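Local coordinates for protein proline iminopeptidase (Streptomyces halstedii, PDB 3WMR) that is an amidohydrolase of the alpha/beta hydrolase fold that has a hydrophobic tunnel for its interaction with polyketide substrates and probably releases amino-terminal proline from peptides, at residues A[78-82]-A[102-107]; A[119-125]-A[143-149]; A[20-24]-A[36-40]. One frame throughout, in Å; residues are numbered along the deposited sequence.

Contact 1 (A[78-82]-A[102-107])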
loop_
_atom_site.group_PDB
_atom_site.type_symbol
_atom_site.label_atom_id
_atom_site.label_comp_id
_atom_site.label_asym_id
_atom_site.label_seq_id
_atom_site.Cartn_x
_atom_site.Cartn_y
_atom_site.Cartn_z
ATOM N N HIS A 78 11.680 -1.021 5.210
ATOM C CA HIS A 78 10.427 -1.781 5.260
ATOM C C HIS A 78 9.946 -1.817 6.696
ATOM O O HIS A 78 10.761 -1.880 7.612
ATOM C CB HIS A 78 10.600 -3.227 4.792
ATOM C CG HIS A 78 10.798 -3.376 3.320
ATOM N ND1 HIS A 78 12.014 -3.162 2.708
ATOM C CD2 HIS A 78 9.950 -3.763 2.342
ATOM C CE1 HIS A 78 11.899 -3.388 1.412
ATOM N NE2 HIS A 78 10.657 -3.754 1.164
ATOM N N TYR A 79 8.632 -1.767 6.897
ATOM C CA TYR A 79 8.069 -2.034 8.223
ATOM C C TYR A 79 6.648 -2.606 8.198
ATOM O O TYR A 79 5.908 -2.429 7.239
ATOM C CB TYR A 79 8.160 -0.795 9.120
ATOM C CG TYR A 79 7.048 0.235 9.000
ATOM C CD1 TYR A 79 7.099 1.245 8.038
ATOM C CD2 TYR A 79 5.974 0.247 9.902
ATOM C CE1 TYR A 79 6.103 2.213 7.955
ATOM C CE2 TYR A 79 4.972 1.213 9.821
ATOM C CZ TYR A 79 5.041 2.194 8.843
ATOM O OH TYR A 79 4.052 3.165 8.745
ATOM N N ASP A 80 6.297 -3.310 9.271
ATOM C CA ASP A 80 4.959 -3.859 9.450
ATOM C C ASP A 80 4.197 -2.935 10.354
ATOM O O ASP A 80 4.614 -2.668 11.472
ATOM C CB ASP A 80 4.997 -5.227 10.118
ATOM C CG ASP A 80 5.538 -6.304 9.218
ATOM O OD1 ASP A 80 5.537 -6.141 7.978
ATOM O OD2 ASP A 80 5.962 -7.321 9.776
ATOM N N GLN A 81 3.078 -2.441 9.859
ATOM C CA GLN A 81 2.177 -1.616 10.645
ATOM C C GLN A 81 1.560 -2.389 11.818
ATOM O O GLN A 81 1.488 -3.616 11.812
ATOM C CB GLN A 81 1.114 -1.012 9.723
ATOM C CG GLN A 81 1.733 -0.019 8.748
ATOM C CD GLN A 81 0.895 0.243 7.513
ATOM O OE1 GLN A 81 -0.325 0.393 7.591
ATOM N NE2 GLN A 81 1.563 0.356 6.366
ATOM N N LEU A 82 1.132 -1.656 12.836
ATOM C CA LEU A 82 0.611 -2.278 14.056
ATOM C C LEU A 82 -0.578 -3.156 13.732
ATOM O O LEU A 82 -1.461 -2.748 12.991
ATOM C CB LEU A 82 0.183 -1.218 15.065
ATOM C CG LEU A 82 -0.282 -1.727 16.436
ATOM C CD1 LEU A 82 0.895 -2.291 17.223
ATOM C CD2 LEU A 82 -0.968 -0.619 17.224
ATOM N N LEU A 102 -4.216 6.305 14.325
ATOM C CA LEU A 102 -3.321 5.316 14.904
ATOM C C LEU A 102 -2.089 5.096 14.024
ATOM O O LEU A 102 -0.949 5.135 14.506
ATOM C CB LEU A 102 -4.054 3.992 15.073
ATOM C CG LEU A 102 -3.263 2.847 15.709
ATOM C CD1 LEU A 102 -3.004 3.166 17.174
ATOM C CD2 LEU A 102 -4.016 1.536 15.550
ATOM N N PHE A 103 -2.328 4.856 12.737
ATOM C CA PHE A 103 -1.248 4.514 11.822
ATOM C C PHE A 103 -0.406 5.712 11.447
ATOM O O PHE A 103 0.781 5.546 11.169
ATOM C CB PHE A 103 -1.793 3.797 10.579
ATOM C CG PHE A 103 -2.341 2.447 10.891
ATOM C CD1 PHE A 103 -1.487 1.413 11.215
ATOM C CD2 PHE A 103 -3.707 2.225 10.946
ATOM C CE1 PHE A 103 -1.974 0.167 11.550
ATOM C CE2 PHE A 103 -4.200 0.972 11.270
ATOM C CZ PHE A 103 -3.331 -0.056 11.579
ATOM N N GLU A 104 -1.000 6.907 11.423
ATOM C CA GLU A 104 -0.222 8.151 11.272
ATOM C C GLU A 104 0.748 8.330 12.430
ATOM O O GLU A 104 1.893 8.723 12.239
ATOM C CB GLU A 104 -1.120 9.384 11.289
ATOM C CG GLU A 104 -2.008 9.579 10.084
ATOM C CD GLU A 104 -2.817 10.854 10.238
ATOM O OE1 GLU A 104 -2.203 11.935 10.252
ATOM O OE2 GLU A 104 -4.054 10.776 10.356
ATOM N N ASP A 105 0.243 8.080 13.640
ATOM C CA ASP A 105 1.021 8.229 14.861
ATOM C C ASP A 105 2.150 7.216 14.886
ATOM O O ASP A 105 3.242 7.539 15.326
ATOM C CB ASP A 105 0.141 8.035 16.104
ATOM C CG ASP A 105 -0.788 9.208 16.367
ATOM O OD1 ASP A 105 -0.519 10.320 15.873
ATOM O OD2 ASP A 105 -1.797 9.017 17.089
ATOM N N GLU A 106 1.879 5.998 14.416
ATOM C CA GLU A 106 2.899 4.959 14.303
ATOM C C GLU A 106 4.006 5.328 13.307
ATOM O O GLU A 106 5.186 5.124 13.582
ATOM C CB GLU A 106 2.272 3.614 13.886
ATOM C CG GLU A 106 3.293 2.498 13.761
ATOM C CD GLU A 106 2.720 1.169 13.314
ATOM O OE1 GLU A 106 1.913 1.118 12.348
ATOM O OE2 GLU A 106 3.115 0.152 13.919
ATOM N N LEU A 107 3.633 5.838 12.141
ATOM C CA LEU A 107 4.634 6.243 11.159
ATOM C C LEU A 107 5.512 7.368 11.725
ATOM O O LEU A 107 6.736 7.292 11.638
ATOM C CB LEU A 107 3.976 6.647 9.829
ATOM C CG LEU A 107 4.865 7.317 8.785
ATOM C CD1 LEU A 107 6.032 6.429 8.380
ATOM C CD2 LEU A 107 4.054 7.711 7.563
HETATM O O HOH W 1 1.930 3.106 10.351
#
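Y79 heads for helix 100-113, and its OH ends 3.6 Å from CB of L107. With CG set between backbone N and carbonyl carbon (chi1 85°), the hydroxyl reaches a water, to which it donates at 2.7 Å. That water in turn donates hydrogen bonds to F103 O and to E106 OE1, the latter 2.8 Å away, and so ties strand to helix. OE1 also lies at the edge of the Y79 ring, the carboxylate standing almost perpendicular to it. D80 turns away, its carboxylate bonded to H60 and G86. This is the strand-helix packing of an alpha/beta hydrolase, a helix laid on one side of the central sheet. Q81 brings its CB within 3.8 Å of F103 CE1, the two side chains crossing at about a right angle; its amide is held by W127 and by H53 O. L82 N then donates to OE1 of E106 at 2.9 Å, on the syn lone pair, with an N-H...O angle of 157°. E106 OE2 is bonded to the T34 hydroxyl, so an alanine here would probably leave L82 N, the water and T34 without the carboxylate they share. L82 O lies 3.3 Å from CE1 at the edge of the F103 ring, and L82 CD2 meets L102 CD2 at 4.1 Å.

Contact 2 (A[119-125]-A[143-149])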
loop_
_atom_site.group_PDB
_atom_site.type_symbol
_atom_site.label_atom_id
_atom_site.label_comp_id
_atom_site.label_asym_id
_atom_site.label_seq_id
_atom_site.Cartn_x
_atom_site.Cartn_y
_atom_site.Cartn_z
ATOM N N ASP A 119 14.952 13.798 7.344
ATOM C CA ASP A 119 15.183 13.649 5.910
ATOM C C ASP A 119 14.774 12.261 5.380
ATOM O O ASP A 119 15.405 11.258 5.718
ATOM C CB ASP A 119 16.659 13.890 5.598
ATOM C CG ASP A 119 16.905 14.087 4.130
ATOM O OD1 ASP A 119 15.926 14.181 3.378
ATOM O OD2 ASP A 119 18.065 14.144 3.718
ATOM N N TYR A 120 13.715 12.204 4.572
ATOM C CA TYR A 120 13.160 10.921 4.133
ATOM C C TYR A 120 12.254 11.110 2.918
ATOM O O TYR A 120 11.773 12.215 2.673
ATOM C CB TYR A 120 12.417 10.204 5.276
ATOM C CG TYR A 120 11.215 10.951 5.833
ATOM C CD1 TYR A 120 11.387 12.026 6.685
ATOM C CD2 TYR A 120 9.914 10.587 5.494
ATOM C CE1 TYR A 120 10.299 12.739 7.189
ATOM C CE2 TYR A 120 8.810 11.294 5.998
ATOM C CZ TYR A 120 9.012 12.377 6.838
ATOM O OH TYR A 120 7.922 13.072 7.354
ATOM N N VAL A 121 12.090 10.044 2.136
ATOM C CA VAL A 121 11.142 9.983 1.021
ATOM C C VAL A 121 10.107 8.924 1.404
ATOM O O VAL A 121 10.452 7.943 2.057
ATOM C CB VAL A 121 11.871 9.633 -0.292
ATOM C CG1 VAL A 121 10.930 9.574 -1.490
ATOM C CG2 VAL A 121 12.972 10.646 -0.560
ATOM N N LEU A 122 8.839 9.145 1.070
ATOM C CA LEU A 122 7.799 8.145 1.329
ATOM C C LEU A 122 7.299 7.508 0.044
ATOM O O LEU A 122 7.001 8.208 -0.932
ATOM C CB LEU A 122 6.591 8.748 2.058
ATOM C CG LEU A 122 6.669 9.213 3.508
ATOM C CD1 LEU A 122 5.270 9.624 3.940
ATOM C CD2 LEU A 122 7.201 8.132 4.432
ATOM N N PHE A 123 7.234 6.170 0.052
ATOM C CA PHE A 123 6.577 5.383 -1.000
ATOM C C PHE A 123 5.427 4.665 -0.320
ATOM O O PHE A 123 5.624 3.937 0.649
ATOM C CB PHE A 123 7.560 4.374 -1.585
ATOM C CG PHE A 123 6.959 3.425 -2.586
ATOM C CD1 PHE A 123 7.008 3.701 -3.935
ATOM C CD2 PHE A 123 6.372 2.237 -2.169
ATOM C CE1 PHE A 123 6.479 2.808 -4.857
ATOM C CE2 PHE A 123 5.849 1.319 -3.094
ATOM C CZ PHE A 123 5.902 1.610 -4.432
ATOM N N GLY A 124 4.215 4.888 -0.792
ATOM C CA GLY A 124 3.045 4.294 -0.165
ATOM C C GLY A 124 2.317 3.502 -1.217
ATOM O O GLY A 124 1.943 4.048 -2.231
ATOM N N GLN A 125 2.159 2.198 -0.979
ATOM C CA GLN A 125 1.509 1.298 -1.926
ATOM C C GLN A 125 0.110 0.941 -1.442
ATOM O O GLN A 125 -0.027 0.515 -0.309
ATOM C CB GLN A 125 2.373 0.035 -2.068
ATOM C CG GLN A 125 2.172 -0.705 -3.373
ATOM C CD GLN A 125 1.007 -1.657 -3.347
ATOM O OE1 GLN A 125 0.489 -1.988 -2.291
ATOM N NE2 GLN A 125 0.605 -2.134 -4.526
ATOM N N LEU A 143 10.261 15.597 4.986
ATOM C CA LEU A 143 9.769 14.909 3.792
ATOM C C LEU A 143 10.240 15.572 2.484
ATOM O O LEU A 143 9.938 16.742 2.228
ATOM C CB LEU A 143 8.248 14.816 3.806
ATOM C CG LEU A 143 7.634 14.104 2.583
ATOM C CD1 LEU A 143 7.983 12.614 2.606
ATOM C CD2 LEU A 143 6.134 14.321 2.539
ATOM N N ARG A 144 10.942 14.790 1.655
ATOM C CA ARG A 144 11.454 15.242 0.350
ATOM C C ARG A 144 10.538 14.991 -0.852
ATOM O O ARG A 144 10.586 15.729 -1.841
ATOM C CB ARG A 144 12.779 14.547 0.042
ATOM C CG ARG A 144 13.947 15.076 0.833
ATOM C CD ARG A 144 15.189 14.227 0.634
ATOM N NE ARG A 144 16.069 14.754 -0.381
ATOM C CZ ARG A 144 17.221 15.391 -0.157
ATOM N NH1 ARG A 144 17.679 15.604 1.071
ATOM N NH2 ARG A 144 17.914 15.826 -1.184
ATOM N N GLY A 145 9.753 13.926 -0.790
ATOM C CA GLY A 145 8.948 13.481 -1.911
ATOM C C GLY A 145 7.983 12.400 -1.471
ATOM O O GLY A 145 8.202 11.740 -0.463
ATOM N N LEU A 146 6.916 12.223 -2.233
ATOM C CA LEU A 146 5.910 11.207 -1.961
ATOM C C LEU A 146 5.623 10.427 -3.221
ATOM O O LEU A 146 5.335 11.013 -4.276
ATOM C CB LEU A 146 4.595 11.844 -1.504
ATOM C CG LEU A 146 3.350 10.944 -1.406
ATOM C CD1 LEU A 146 3.515 9.875 -0.335
ATOM C CD2 LEU A 146 2.117 11.819 -1.118
ATOM N N VAL A 147 5.638 9.108 -3.104
ATOM C CA VAL A 147 5.110 8.260 -4.161
ATOM C C VAL A 147 3.835 7.570 -3.666
ATOM O O VAL A 147 3.801 6.990 -2.583
ATOM C CB VAL A 147 6.116 7.211 -4.625
ATOM C CG1 VAL A 147 5.558 6.436 -5.821
ATOM C CG2 VAL A 147 7.434 7.884 -4.974
ATOM N N VAL A 148 2.787 7.675 -4.467
ATOM C CA VAL A 148 1.541 6.974 -4.224
ATOM C C VAL A 148 1.367 5.984 -5.375
ATOM O O VAL A 148 1.031 6.363 -6.503
ATOM C CB VAL A 148 0.323 7.925 -4.072
ATOM C CG1 VAL A 148 0.529 8.823 -2.866
ATOM C CG2 VAL A 148 0.080 8.743 -5.331
ATOM N N ALA A 149 1.643 4.719 -5.050
ATOM C CA ALA A 149 1.700 3.629 -5.994
ATOM C C ALA A 149 0.502 2.710 -5.814
ATOM O O ALA A 149 0.308 2.177 -4.727
ATOM C CB ALA A 149 2.982 2.835 -5.770
#
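Strands 120-125 and 143-149 are the two parallel strands of a beta-alpha-beta unit, joined through helix 127-137 and running only 8° apart in the central sheet. Five backbone bonds join them, from R144 N to Y120 O at one end to A149 N and G124 O at the other; the shortest, V147 N to L122 O, spans 2.7 Å. Between the pairs Y120-L143 and L122-L146 the register slips by one residue, a beta bulge at which the buried G145 N finds no partner. From within the bulge R144 NH1 forms a salt bridge to D119 OD2 (3.0 Å) through a weak hydrogen bond, while NH2 goes to L314 O. Y120 lays one ring face over CA of L143 and bonds H135 through its hydroxyl. L143 CD1 wedges between Y120 CE2, at 3.7 Å, and L122 CG, at 3.8 Å. Helix 127-137 packs on this face, against L122, L143, L146 and V148. On the other face F123 sends its ring along the neighbouring strand: CD1 meets V147 CG1 at 3.6 Å, and CZ packs tightly on A149 CB at 3.4 Å. Helix 300-312 covers V121, F123 and V147 here. At the far end Q125 CA makes a C-H...O contact to A149 O (3.2 Å), and its amide oxygen bonds the Y62 hydroxyl. G124 and Q125, the last residues of strand 120-125, lead straight into S126, the predicted nucleophile, an arrangement consistent with the nucleophile elbow of alpha/beta hydrolases.

Contact 3 (A[20-24]-A[36-40])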
loop_
_atom_site.group_PDB
_atom_site.type_symbol
_atom_site.label_atom_id
_atom_site.label_comp_id
_atom_site.label_asym_id
_atom_site.label_seq_id
_atom_site.Cartn_x
_atom_site.Cartn_y
_atom_site.Cartn_z
ATOM N N PRO A 20 18.199 -8.611 1.887
ATOM C CA PRO A 20 19.298 -8.867 2.829
ATOM C C PRO A 20 19.623 -7.633 3.702
ATOM O O PRO A 20 20.440 -6.809 3.306
ATOM C CB PRO A 20 20.468 -9.231 1.901
ATOM C CG PRO A 20 20.162 -8.521 0.619
ATOM C CD PRO A 20 18.665 -8.493 0.492
ATOM N N PRO A 21 18.998 -7.519 4.894
ATOM C CA PRO A 21 18.940 -6.280 5.700
ATOM C C PRO A 21 20.158 -5.901 6.557
ATOM O O PRO A 21 20.770 -6.756 7.190
ATOM C CB PRO A 21 17.740 -6.524 6.618
ATOM C CG PRO A 21 17.677 -8.003 6.776
ATOM C CD PRO A 21 18.211 -8.608 5.508
ATOM N N SER A 22 20.462 -4.606 6.610
ATOM C CA SER A 22 21.577 -4.109 7.399
ATOM C C SER A 22 21.188 -3.946 8.869
ATOM O O SER A 22 22.058 -3.812 9.724
ATOM C CB SER A 22 22.103 -2.784 6.824
ATOM O OG SER A 22 21.267 -1.684 7.172
ATOM N N ALA A 23 19.888 -3.952 9.155
ATOM C CA ALA A 23 19.382 -3.884 10.527
ATOM C C ALA A 23 17.895 -4.257 10.575
ATOM O O ALA A 23 17.163 -4.039 9.609
ATOM C CB ALA A 23 19.599 -2.491 11.103
ATOM N N LYS A 24 17.464 -4.839 11.693
ATOM C CA LYS A 24 16.055 -5.168 11.906
ATOM C C LYS A 24 15.750 -5.313 13.388
ATOM O O LYS A 24 16.641 -5.560 14.192
ATOM C CB LYS A 24 15.680 -6.451 11.176
ATOM C CG LYS A 24 16.343 -7.701 11.730
ATOM C CD LYS A 24 15.817 -8.965 11.065
ATOM C CE LYS A 24 16.093 -8.959 9.570
ATOM N NZ LYS A 24 15.925 -10.300 8.943
ATOM N N TYR A 36 10.476 -3.309 12.102
ATOM C CA TYR A 36 11.094 -2.654 10.942
ATOM C C TYR A 36 12.309 -3.421 10.433
ATOM O O TYR A 36 12.829 -4.329 11.085
ATOM C CB TYR A 36 11.537 -1.229 11.312
ATOM C CG TYR A 36 12.791 -1.230 12.165
ATOM C CD1 TYR A 36 12.710 -1.359 13.548
ATOM C CD2 TYR A 36 14.057 -1.149 11.585
ATOM C CE1 TYR A 36 13.848 -1.395 14.336
ATOM C CE2 TYR A 36 15.203 -1.185 12.364
ATOM C CZ TYR A 36 15.088 -1.308 13.740
ATOM O OH TYR A 36 16.202 -1.335 14.533
ATOM N N ARG A 37 12.790 -2.992 9.279
ATOM C CA ARG A 37 14.002 -3.533 8.676
ATOM C C ARG A 37 14.618 -2.464 7.752
ATOM O O ARG A 37 13.902 -1.837 6.958
ATOM C CB ARG A 37 13.628 -4.812 7.914
ATOM C CG ARG A 37 14.371 -5.058 6.618
ATOM C CD ARG A 37 13.459 -5.583 5.527
ATOM N NE ARG A 37 13.826 -6.932 5.120
ATOM C CZ ARG A 37 14.795 -7.246 4.261
ATOM N NH1 ARG A 37 15.544 -6.320 3.680
ATOM N NH2 ARG A 37 15.011 -8.519 3.978
ATOM N N VAL A 38 15.930 -2.258 7.858
ATOM C CA VAL A 38 16.656 -1.356 6.964
ATOM C C VAL A 38 17.535 -2.162 6.020
ATOM O O VAL A 38 18.216 -3.118 6.438
ATOM C CB VAL A 38 17.551 -0.367 7.740
ATOM C CG1 VAL A 38 18.259 0.574 6.777
ATOM C CG2 VAL A 38 16.738 0.418 8.766
ATOM N N THR A 39 17.509 -1.793 4.744
ATOM C CA THR A 39 18.457 -2.329 3.774
ATOM C C THR A 39 19.338 -1.179 3.303
ATOM O O THR A 39 18.837 -0.083 3.020
ATOM C CB THR A 39 17.740 -2.993 2.594
ATOM O OG1 THR A 39 16.698 -3.839 3.097
ATOM C CG2 THR A 39 18.712 -3.822 1.782
ATOM N N GLY A 40 20.648 -1.424 3.253
ATOM C CA GLY A 40 21.635 -0.381 2.955
ATOM C C GLY A 40 21.996 0.419 4.196
ATOM O O GLY A 40 21.692 0.015 5.317
#
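V38 O is gripped by two backbone donors: S22 N at 2.7 Å, bent to 133° at the hydrogen, and A23 N at 3.3 Å, somewhat straighter at 151°. Two successive residues facing one residue make a classic beta bulge, set where the chain enters the antiparallel hairpin of strands 23-29 and 32-39. A23 and V38 form a hydrogen-bonded pair, closed by V38 N to A23 O at 2.8 Å. K24 and R37 follow as a non-hydrogen-bonded pair, where R37 CA points a C-H at A23 O and K24 CA does the same to Y36 O. S22, itself part of the bulge, also bonds through its hydroxyl: a chi1 of 78° swings OG back over its own backbone, and it donates to G40 O at 2.6 Å in the carbonyl plane. G40 follows the last strand residue, T39. P21 lies over one face of the R37 guanidinium, its CD 3.5 Å from NH2, while the bends in the arginine chain bring NH1 to T39 OG1 in a weak bond. P20 N sits at the edge of the same group. Y36 lays a ring face against K24 C, which is 4.1 Å from CZ of Y36. T39 CG2 touches P20 O. The apolar A23-V38 contact, CB to CB, is loose. K24 NZ and R37 NH2, like charges, stay 5.4 Å apart. The chemistry implies that this surface end of the hairpin is held mostly by backbone N-H...O bonds and the S22 hydroxyl, with the proline ring against the guanidinium adding a nonpolar contact at the start of the modelled chain.

How the contacts relate
All three contacts reach one eight-stranded mixed sheet and follow each other along the chain in the order contact 3, contact 1, contact 2. Contact 3 lies at the sheet's outer hairpin, strand 32-39 pairing with strand 76-80 of contact 1; their centres are 17 Å apart, and H78 O meets R37 N at 2.9 Å in a probable hydrogen bond. Contact 1 adds helix 100-113, which leads on to strand 120-125 of contact 2; the centres of contacts 1 and 2 are 14 Å apart, and L107 CD2 and L122 CD1 touch at 4.3 Å. Contacts 2 and 3 do not meet, their nearest atoms about 11 Å apart. The series thus runs from the surface edge of the sheet to the strand that leads into the predicted nucleophile.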